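Local coordinates for protein short chain dehydrogenase (Rhodopseudomonas palustris, PDB 3H7A) that is of unknown specificity but belongs to the short-chain dehydrogenase/reductase family, whose members carry out NAD(P)-dependent oxidation or reduction on a Rossmann fold, at residues 177-186 and 231-242; 139-148 and 155-166. All coordinates share one frame; numbering follows the deposited sequence.

Contact 1 (177-186 and 231-242); sequences NIHVAHLIID and KSAWTFEMEIRP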
loop_
_atom_site.group_PDB
_atom_site.type_symbol
_atom_site.label_atom_id
_atom_site.label_comp_id
_atom_site.label_asym_id
_atom_site.label_seq_id
_atom_site.Cartn_x
_atom_site.Cartn_y
_atom_site.Cartn_z
ATOM N N ASN B 177 1.799 -10.590 23.904
ATOM C CA ASN B 177 0.891 -11.754 23.817
ATOM C C ASN B 177 -0.571 -11.426 23.519
ATOM O O ASN B 177 -1.484 -12.232 23.772
ATOM C CB ASN B 177 1.064 -12.688 25.041
ATOM C CG ASN B 177 0.596 -14.111 24.780
ATOM O OD1 ASN B 177 0.711 -14.629 23.674
ATOM N ND2 ASN B 177 0.060 -14.745 25.810
ATOM N N ILE B 178 -0.794 -10.251 22.949
ATOM C CA ILE B 178 -2.120 -9.914 22.443
ATOM C C ILE B 178 -2.147 -9.905 20.916
ATOM O O ILE B 178 -1.472 -9.111 20.278
ATOM C CB ILE B 178 -2.622 -8.575 23.018
ATOM C CG1 ILE B 178 -2.304 -8.525 24.524
ATOM C CG2 ILE B 178 -4.086 -8.362 22.655
ATOM C CD1 ILE B 178 -3.393 -8.121 25.403
ATOM N N HIS B 179 -2.943 -10.794 20.337
ATOM C CA HIS B 179 -3.141 -10.825 18.907
ATOM C C HIS B 179 -4.158 -9.761 18.513
ATOM O O HIS B 179 -5.373 -10.001 18.538
ATOM C CB HIS B 179 -3.638 -12.209 18.479
ATOM C CG HIS B 179 -3.766 -12.398 16.995
ATOM N ND1 HIS B 179 -4.150 -13.599 16.438
ATOM C CD2 HIS B 179 -3.556 -11.553 15.956
ATOM C CE1 HIS B 179 -4.185 -13.482 15.122
ATOM N NE2 HIS B 179 -3.832 -12.250 14.803
ATOM N N VAL B 180 -3.659 -8.593 18.126
ATOM C CA VAL B 180 -4.519 -7.551 17.569
ATOM C C VAL B 180 -4.654 -7.846 16.082
ATOM O O VAL B 180 -3.657 -8.133 15.420
ATOM C CB VAL B 180 -3.930 -6.131 17.785
ATOM C CG1 VAL B 180 -4.903 -5.057 17.334
ATOM C CG2 VAL B 180 -3.577 -5.918 19.242
ATOM N N ALA B 181 -5.879 -7.815 15.558
ATOM C CA ALA B 181 -6.078 -8.031 14.131
ATOM C C ALA B 181 -7.138 -7.107 13.542
ATOM O O ALA B 181 -7.958 -6.512 14.269
ATOM C CB ALA B 181 -6.391 -9.514 13.809
ATOM N N HIS B 182 -7.122 -7.002 12.217
ATOM C CA HIS B 182 -8.016 -6.121 11.484
ATOM C C HIS B 182 -8.564 -6.894 10.286
ATOM O O HIS B 182 -7.829 -7.206 9.357
ATOM C CB HIS B 182 -7.220 -4.897 11.022
ATOM C CG HIS B 182 -8.054 -3.794 10.448
ATOM N ND1 HIS B 182 -7.757 -3.185 9.244
ATOM C CD2 HIS B 182 -9.153 -3.164 10.925
ATOM C CE1 HIS B 182 -8.651 -2.246 8.996
ATOM N NE2 HIS B 182 -9.509 -2.211 9.999
ATOM N N LEU B 183 -9.853 -7.218 10.317
ATOM C CA LEU B 183 -10.448 -7.997 9.248
ATOM C C LEU B 183 -11.263 -7.105 8.341
ATOM O O LEU B 183 -12.269 -6.539 8.769
ATOM C CB LEU B 183 -11.343 -9.111 9.806
ATOM C CG LEU B 183 -12.020 -10.005 8.762
ATOM C CD1 LEU B 183 -10.996 -10.876 8.025
ATOM C CD2 LEU B 183 -13.073 -10.864 9.438
ATOM N N ILE B 184 -10.847 -7.033 7.079
ATOM C CA ILE B 184 -11.440 -6.138 6.086
ATOM C C ILE B 184 -12.436 -6.904 5.230
ATOM O O ILE B 184 -12.099 -7.931 4.643
ATOM C CB ILE B 184 -10.351 -5.473 5.213
ATOM C CG1 ILE B 184 -9.459 -4.581 6.077
ATOM C CG2 ILE B 184 -10.972 -4.625 4.110
ATOM C CD1 ILE B 184 -8.192 -4.224 5.416
ATOM N N ILE B 185 -13.678 -6.420 5.194
ATOM C CA ILE B 185 -14.723 -7.070 4.413
ATOM C C ILE B 185 -15.283 -6.142 3.319
ATOM O O ILE B 185 -15.177 -4.926 3.431
ATOM C CB ILE B 185 -15.830 -7.645 5.350
ATOM C CG1 ILE B 185 -16.688 -6.543 5.957
ATOM C CG2 ILE B 185 -15.204 -8.451 6.490
ATOM C CD1 ILE B 185 -17.596 -7.009 7.088
ATOM N N ASP B 186 -15.836 -6.723 2.247
ATOM C CA ASP B 186 -16.650 -5.975 1.253
ATOM C C ASP B 186 -17.781 -6.795 0.627
ATOM O O ASP B 186 -17.624 -7.982 0.334
ATOM C CB ASP B 186 -15.801 -5.311 0.154
ATOM C CG ASP B 186 -14.565 -6.124 -0.239
ATOM O OD1 ASP B 186 -14.431 -6.448 -1.437
ATOM O OD2 ASP B 186 -13.710 -6.405 0.631
ATOM N N LYS B 231 0.951 -18.118 17.943
ATOM C CA LYS B 231 1.761 -16.888 17.991
ATOM C C LYS B 231 3.053 -16.922 17.179
ATOM O O LYS B 231 3.732 -15.907 17.036
ATOM C CB LYS B 231 2.018 -16.417 19.430
ATOM C CG LYS B 231 2.814 -17.361 20.320
ATOM C CD LYS B 231 2.993 -16.796 21.748
ATOM C CE LYS B 231 3.735 -15.440 21.766
ATOM N NZ LYS B 231 4.236 -15.069 23.124
ATOM N N SER B 232 3.377 -18.086 16.629
ATOM C CA SER B 232 4.508 -18.210 15.718
ATOM C C SER B 232 4.102 -17.756 14.322
ATOM O O SER B 232 4.952 -17.586 13.453
ATOM C CB SER B 232 5.034 -19.648 15.689
ATOM O OG SER B 232 3.973 -20.580 15.531
ATOM N N ALA B 233 2.804 -17.547 14.115
ATOM C CA ALA B 233 2.287 -17.184 12.804
ATOM C C ALA B 233 0.990 -16.372 12.855
ATOM O O ALA B 233 -0.027 -16.802 12.326
ATOM C CB ALA B 233 2.079 -18.436 11.978
ATOM N N TRP B 234 1.022 -15.191 13.464
ATOM C CA TRP B 234 -0.178 -14.352 13.518
ATOM C C TRP B 234 -0.236 -13.444 12.322
ATOM O O TRP B 234 0.793 -12.925 11.877
ATOM C CB TRP B 234 -0.185 -13.467 14.755
ATOM C CG TRP B 234 -0.573 -14.163 16.027
ATOM C CD1 TRP B 234 -1.235 -15.365 16.163
ATOM C CD2 TRP B 234 -0.372 -13.665 17.347
ATOM N NE1 TRP B 234 -1.425 -15.651 17.494
ATOM C CE2 TRP B 234 -0.904 -14.620 18.241
ATOM C CE3 TRP B 234 0.217 -12.498 17.867
ATOM C CZ2 TRP B 234 -0.870 -14.440 19.621
ATOM C CZ3 TRP B 234 0.261 -12.329 19.246
ATOM C CH2 TRP B 234 -0.276 -13.295 20.104
ATOM N N THR B 235 -1.450 -13.233 11.834
ATOM C CA THR B 235 -1.735 -12.266 10.786
ATOM C C THR B 235 -2.291 -11.003 11.455
ATOM O O THR B 235 -3.170 -11.103 12.312
ATOM C CB THR B 235 -2.787 -12.850 9.815
ATOM O OG1 THR B 235 -2.285 -14.067 9.256
ATOM C CG2 THR B 235 -3.104 -11.904 8.699
ATOM N N PHE B 236 -1.790 -9.822 11.087
ATOM C CA PHE B 236 -2.416 -8.595 11.563
ATOM C C PHE B 236 -3.654 -8.250 10.752
ATOM O O PHE B 236 -4.713 -8.053 11.313
ATOM C CB PHE B 236 -1.457 -7.398 11.606
ATOM C CG PHE B 236 -2.168 -6.067 11.726
ATOM C CD1 PHE B 236 -2.769 -5.688 12.924
ATOM C CD2 PHE B 236 -2.256 -5.203 10.626
ATOM C CE1 PHE B 236 -3.463 -4.467 13.038
ATOM C CE2 PHE B 236 -2.953 -3.993 10.720
ATOM C CZ PHE B 236 -3.557 -3.621 11.934
ATOM N N GLU B 237 -3.517 -8.175 9.431
ATOM C CA GLU B 237 -4.611 -7.731 8.579
ATOM C C GLU B 237 -4.928 -8.765 7.525
ATOM O O GLU B 237 -4.029 -9.350 6.938
ATOM C CB GLU B 237 -4.231 -6.431 7.885
ATOM C CG GLU B 237 -5.385 -5.621 7.359
ATOM C CD GLU B 237 -4.955 -4.208 7.031
ATOM O OE1 GLU B 237 -3.946 -4.041 6.319
ATOM O OE2 GLU B 237 -5.613 -3.260 7.497
ATOM N N MET B 238 -6.214 -8.963 7.274
ATOM C CA MET B 238 -6.670 -9.975 6.335
ATOM C C MET B 238 -7.897 -9.411 5.638
ATOM O O MET B 238 -8.732 -8.775 6.282
ATOM C CB MET B 238 -7.033 -11.245 7.109
ATOM C CG MET B 238 -6.914 -12.498 6.302
ATOM S SD MET B 238 -7.104 -14.016 7.231
ATOM C CE MET B 238 -8.851 -14.026 7.598
ATOM N N GLU B 239 -8.009 -9.620 4.329
ATOM C CA GLU B 239 -9.186 -9.163 3.586
ATOM C C GLU B 239 -9.943 -10.335 2.978
ATOM O O GLU B 239 -9.334 -11.216 2.379
ATOM C CB GLU B 239 -8.813 -8.148 2.493
ATOM C CG GLU B 239 -10.041 -7.534 1.823
ATOM C CD GLU B 239 -9.738 -6.468 0.772
ATOM O OE1 GLU B 239 -8.563 -6.062 0.609
ATOM O OE2 GLU B 239 -10.710 -6.030 0.110
ATOM N N ILE B 240 -11.266 -10.342 3.138
ATOM C CA ILE B 240 -12.118 -11.385 2.572
ATOM C C ILE B 240 -13.185 -10.778 1.677
ATOM O O ILE B 240 -13.581 -9.635 1.880
ATOM C CB ILE B 240 -12.785 -12.251 3.683
ATOM C CG1 ILE B 240 -13.506 -11.372 4.720
ATOM C CG2 ILE B 240 -11.746 -13.089 4.359
ATOM C CD1 ILE B 240 -14.245 -12.144 5.815
ATOM N N ARG B 241 -13.619 -11.534 0.671
ATOM C CA ARG B 241 -14.800 -11.198 -0.142
ATOM C C ARG B 241 -15.370 -12.461 -0.822
ATOM O O ARG B 241 -14.626 -13.437 -1.020
ATOM C CB ARG B 241 -14.525 -10.065 -1.146
ATOM C CG ARG B 241 -13.315 -10.231 -2.012
ATOM C CD ARG B 241 -13.427 -9.362 -3.250
ATOM N NE ARG B 241 -14.570 -9.764 -4.073
ATOM C CZ ARG B 241 -14.794 -9.352 -5.320
ATOM N NH1 ARG B 241 -13.955 -8.513 -5.919
ATOM N NH2 ARG B 241 -15.866 -9.786 -5.973
ATOM N N PRO B 242 -16.691 -12.473 -1.132
ATOM C CA PRO B 242 -17.296 -13.653 -1.789
ATOM C C PRO B 242 -17.138 -13.695 -3.312
ATOM O O PRO B 242 -16.952 -12.645 -3.944
ATOM C CB PRO B 242 -18.778 -13.536 -1.417
ATOM C CG PRO B 242 -19.012 -12.057 -1.253
ATOM C CD PRO B 242 -17.697 -11.426 -0.853
#
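H179, on strand 178-185 of the parallel Rossmann sheet, lies flat against W234 in the loop ahead of 237-240, the last strand of the sheet within this chain. Taking H179 outward from its backbone, CB sits over the six-membered ring of W234, 3.6 Å from its centroid. Beyond CB the imidazole stacks on the five-membered ring, planes 12° apart, with ND1 3.4 Å from W234 CD1. H179 ND1 is also hydrogen-bonded to K136 NZ on the neighbouring strand. At the tip, NE2 donates almost in its ring plane to T235 O (2.8 Å), so both nitrogens are engaged and the ring's rotation is fixed.

The strands pair further along, where four backbone bonds run in parallel register from H182 N to F236 O through I240 N to I184 O. L183, M238 and I240 pack against helix 216-228 on one face. On the other, E237 leaves its backbone with CG anti to N (chi1 -160°), which lays its extended chain beside H182. There E237 OE2, also salt-bridged to R163 NE, receives H182 ND1 at 2.8 Å through its anti lone pair, the carboxylate turned 44° from the imidazole plane.

Contact 2 (139-148 and 155-166); sequences FTGATASLRG and FASAKFGLRAVA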
loop_
_atom_site.group_PDB
_atom_site.type_symbol
_atom_site.label_atom_id
_atom_site.label_comp_id
_atom_site.label_asym_id
_atom_site.label_seq_id
_atom_site.Cartn_x
_atom_site.Cartn_y
_atom_site.Cartn_z
ATOM N N PHE B 139 -10.749 -6.116 14.990
ATOM C CA PHE B 139 -11.493 -4.963 14.510
ATOM C C PHE B 139 -12.025 -5.248 13.115
ATOM O O PHE B 139 -11.273 -5.694 12.254
ATOM C CB PHE B 139 -10.567 -3.755 14.432
ATOM C CG PHE B 139 -10.066 -3.284 15.771
ATOM C CD1 PHE B 139 -10.858 -2.455 16.565
ATOM C CD2 PHE B 139 -8.796 -3.644 16.223
ATOM C CE1 PHE B 139 -10.404 -1.985 17.810
ATOM C CE2 PHE B 139 -8.324 -3.182 17.454
ATOM C CZ PHE B 139 -9.148 -2.344 18.252
ATOM N N THR B 140 -13.313 -4.995 12.885
ATOM C CA THR B 140 -13.893 -5.157 11.550
ATOM C C THR B 140 -13.677 -3.917 10.699
ATOM O O THR B 140 -14.210 -2.854 11.010
ATOM C CB THR B 140 -15.400 -5.453 11.596
ATOM O OG1 THR B 140 -15.642 -6.613 12.403
ATOM C CG2 THR B 140 -15.924 -5.722 10.205
ATOM N N GLY B 141 -12.928 -4.080 9.609
ATOM C CA GLY B 141 -12.658 -2.998 8.657
ATOM C C GLY B 141 -13.479 -3.133 7.394
ATOM O O GLY B 141 -14.275 -4.055 7.265
ATOM N N ALA B 142 -13.283 -2.209 6.456
ATOM C CA ALA B 142 -14.044 -2.194 5.203
ATOM C C ALA B 142 -13.066 -1.765 4.135
ATOM O O ALA B 142 -11.932 -1.417 4.464
ATOM C CB ALA B 142 -15.182 -1.170 5.302
ATOM N N THR B 143 -13.484 -1.729 2.868
ATOM C CA THR B 143 -12.611 -1.170 1.832
ATOM C C THR B 143 -12.344 0.310 2.102
ATOM O O THR B 143 -11.268 0.824 1.752
ATOM C CB THR B 143 -13.178 -1.311 0.418
ATOM O OG1 THR B 143 -14.462 -0.701 0.365
ATOM C CG2 THR B 143 -13.298 -2.760 0.033
ATOM N N ALA B 144 -13.310 0.983 2.740
ATOM C CA ALA B 144 -13.140 2.378 3.135
ATOM C C ALA B 144 -12.058 2.517 4.218
ATOM O O ALA B 144 -11.626 3.623 4.486
ATOM C CB ALA B 144 -14.454 2.992 3.589
ATOM N N SER B 145 -11.591 1.396 4.793
ATOM C CA SER B 145 -10.381 1.412 5.640
ATOM C C SER B 145 -9.090 1.644 4.875
ATOM O O SER B 145 -8.079 2.049 5.467
ATOM C CB SER B 145 -10.232 0.114 6.436
ATOM O OG SER B 145 -11.420 -0.148 7.137
ATOM N N LEU B 146 -9.130 1.387 3.566
ATOM C CA LEU B 146 -7.931 1.350 2.733
ATOM C C LEU B 146 -7.848 2.477 1.703
ATOM O O LEU B 146 -6.759 2.982 1.435
ATOM C CB LEU B 146 -7.803 -0.003 2.031
ATOM C CG LEU B 146 -7.775 -1.258 2.904
ATOM C CD1 LEU B 146 -7.816 -2.486 2.026
ATOM C CD2 LEU B 146 -6.539 -1.258 3.773
ATOM N N ARG B 147 -8.995 2.862 1.143
ATOM C CA ARG B 147 -9.063 3.978 0.189
ATOM C C ARG B 147 -10.348 4.789 0.352
ATOM O O ARG B 147 -11.403 4.244 0.646
ATOM C CB ARG B 147 -8.892 3.498 -1.255
ATOM C CG ARG B 147 -9.866 2.448 -1.692
ATOM C CD ARG B 147 -9.329 1.699 -2.904
ATOM N NE ARG B 147 -9.839 0.329 -2.910
ATOM C CZ ARG B 147 -9.179 -0.733 -2.445
ATOM N NH1 ARG B 147 -7.950 -0.613 -1.947
ATOM N NH2 ARG B 147 -9.751 -1.926 -2.489
ATOM N N GLY B 148 -10.254 6.098 0.162
ATOM C CA GLY B 148 -11.417 6.963 0.282
ATOM C C GLY B 148 -11.985 7.385 -1.064
ATOM O O GLY B 148 -11.391 8.191 -1.765
ATOM N N PHE B 155 -16.985 8.506 6.371
ATOM C CA PHE B 155 -16.837 7.075 6.651
ATOM C C PHE B 155 -15.387 6.572 6.534
ATOM O O PHE B 155 -14.887 5.882 7.432
ATOM C CB PHE B 155 -17.780 6.273 5.743
ATOM C CG PHE B 155 -17.843 4.798 6.056
ATOM C CD1 PHE B 155 -18.114 4.348 7.339
ATOM C CD2 PHE B 155 -17.639 3.854 5.054
ATOM C CE1 PHE B 155 -18.177 2.973 7.622
ATOM C CE2 PHE B 155 -17.697 2.476 5.328
ATOM C CZ PHE B 155 -17.981 2.039 6.615
ATOM N N ALA B 156 -14.709 6.919 5.438
ATOM C CA ALA B 156 -13.333 6.519 5.235
ATOM C C ALA B 156 -12.432 7.149 6.312
ATOM O O ALA B 156 -11.497 6.502 6.781
ATOM C CB ALA B 156 -12.853 6.897 3.832
ATOM N N SER B 157 -12.730 8.376 6.735
ATOM C CA SER B 157 -11.883 9.018 7.767
ATOM C C SER B 157 -11.889 8.215 9.053
ATOM O O SER B 157 -10.836 7.947 9.647
ATOM C CB SER B 157 -12.329 10.433 8.065
ATOM O OG SER B 157 -11.412 11.029 8.962
ATOM N N ALA B 158 -13.084 7.804 9.459
ATOM C CA ALA B 158 -13.246 6.986 10.653
ATOM C C ALA B 158 -12.680 5.574 10.472
ATOM O O ALA B 158 -12.093 5.037 11.408
ATOM C CB ALA B 158 -14.711 6.926 11.051
ATOM N N LYS B 159 -12.867 4.957 9.299
ATOM C CA LYS B 159 -12.302 3.606 9.054
ATOM C C LYS B 159 -10.757 3.570 8.979
ATOM O O LYS B 159 -10.130 2.676 9.556
ATOM C CB LYS B 159 -12.938 2.907 7.837
ATOM C CG LYS B 159 -14.453 2.739 7.913
ATOM C CD LYS B 159 -14.943 1.911 9.115
ATOM C CE LYS B 159 -14.422 0.513 9.105
ATOM N NZ LYS B 159 -15.127 -0.298 10.142
ATOM N N PHE B 160 -10.169 4.558 8.307
ATOM C CA PHE B 160 -8.714 4.752 8.278
ATOM C C PHE B 160 -8.238 4.951 9.709
ATOM O O PHE B 160 -7.262 4.337 10.136
ATOM C CB PHE B 160 -8.359 6.004 7.489
ATOM C CG PHE B 160 -8.102 5.780 6.024
ATOM C CD1 PHE B 160 -9.073 5.218 5.192
ATOM C CD2 PHE B 160 -6.929 6.262 5.447
ATOM C CE1 PHE B 160 -8.828 5.090 3.828
ATOM C CE2 PHE B 160 -6.688 6.123 4.110
ATOM C CZ PHE B 160 -7.654 5.560 3.290
ATOM N N GLY B 161 -8.956 5.799 10.445
ATOM C CA GLY B 161 -8.640 6.090 11.849
ATOM C C GLY B 161 -8.637 4.830 12.694
ATOM O O GLY B 161 -7.723 4.620 13.494
ATOM N N LEU B 162 -9.649 3.976 12.509
ATOM C CA LEU B 162 -9.689 2.679 13.215
ATOM C C LEU B 162 -8.488 1.762 12.849
ATOM O O LEU B 162 -7.896 1.082 13.713
ATOM C CB LEU B 162 -11.029 1.950 12.938
ATOM C CG LEU B 162 -11.232 0.678 13.780
ATOM C CD1 LEU B 162 -11.400 1.048 15.235
ATOM C CD2 LEU B 162 -12.429 -0.142 13.283
ATOM N N ARG B 163 -8.135 1.742 11.564
ATOM C CA ARG B 163 -7.012 0.941 11.076
ATOM C C ARG B 163 -5.709 1.375 11.747
ATOM O O ARG B 163 -4.942 0.537 12.220
ATOM C CB ARG B 163 -6.902 1.066 9.551
ATOM C CG ARG B 163 -5.844 0.177 8.946
ATOM C CD ARG B 163 -5.892 0.277 7.437
ATOM N NE ARG B 163 -4.976 -0.700 6.859
ATOM C CZ ARG B 163 -3.882 -0.387 6.177
ATOM N NH1 ARG B 163 -3.559 0.885 5.975
ATOM N NH2 ARG B 163 -3.119 -1.356 5.689
ATOM N N ALA B 164 -5.470 2.683 11.825
ATOM C CA ALA B 164 -4.279 3.170 12.557
ATOM C C ALA B 164 -4.237 2.749 14.019
ATOM O O ALA B 164 -3.153 2.444 14.554
ATOM C CB ALA B 164 -4.209 4.639 12.485
ATOM N N VAL B 165 -5.394 2.773 14.675
ATOM C CA VAL B 165 -5.480 2.420 16.092
ATOM C C VAL B 165 -5.061 0.961 16.218
ATOM O O VAL B 165 -4.198 0.629 17.036
ATOM C CB VAL B 165 -6.905 2.699 16.677
ATOM C CG1 VAL B 165 -7.131 1.978 18.005
ATOM C CG2 VAL B 165 -7.137 4.193 16.859
ATOM N N ALA B 166 -5.639 0.114 15.363
ATOM C CA ALA B 166 -5.290 -1.307 15.282
ATOM C C ALA B 166 -3.796 -1.533 15.029
ATOM O O ALA B 166 -3.176 -2.291 15.762
ATOM C CB ALA B 166 -6.142 -2.020 14.232
HETATM O O HOH W 1 -11.039 0.080 9.773
HETATM O O HOH W 2 -5.508 3.229 5.506
#
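K159 NZ donates a hydrogen bond to T140 O at 2.9 Å, approaching in the carbonyl plane. K159 CB already lies 3.5 Å from S145 OG; bends at chi2 and chi3 then carry CE past the same oxygen and NZ on to the strand. Near the start of the helix segment, A144 CB packs on the CD2 side of F155, while A144 O meets the rim of F160 in its ring plane, 3.1 Å from CD1. S145 O lies instead over a face of that ring. Across L146, R163 passes at about a right angle, and the leucine CD2 rests over the guanidinium, 3.5 Å from NE. Deeper in, the F139 ring touches L162 CD1 and A166 CB.

A second shell sets these groups. S145 OG accepts A142 N at 2.9 Å, tying the 3-10 turn back to that residue, and one water joins OG to K159 O. Another water links S145 O to R163 NH1, and a salt bridge from R163 NE to E237 positions the guanidinium. K159 matches the lysine of the family's YxxxK motif, with F155 at its tyrosine position and A142 at the usual serine position, in the first half of a Rossmann-fold beta-alpha-beta crossover.

Overall arrangement
Contact 2 comes first along the chain: strand 135-142 leads into helix 153-173, whose end runs on into strand 178-185, where contact 1 begins. Their centres lie about 14 Å apart, and strands 135-142 and 178-185 are neighbours in the parallel seven-stranded sheet. L183 O and G141 N are 2.7 Å apart, a probable backbone hydrogen bond across that shared boundary. A salt bridge from R163 NE to E237 OE2, 2.7 Å long, ties helix 153-173 to the last strand of the sheet within this chain, and F236 packs on A166 beside it. The crossover in which classical relatives carry their active-site residues is thus coupled directly to segment 231-242, which also meets the second subunit.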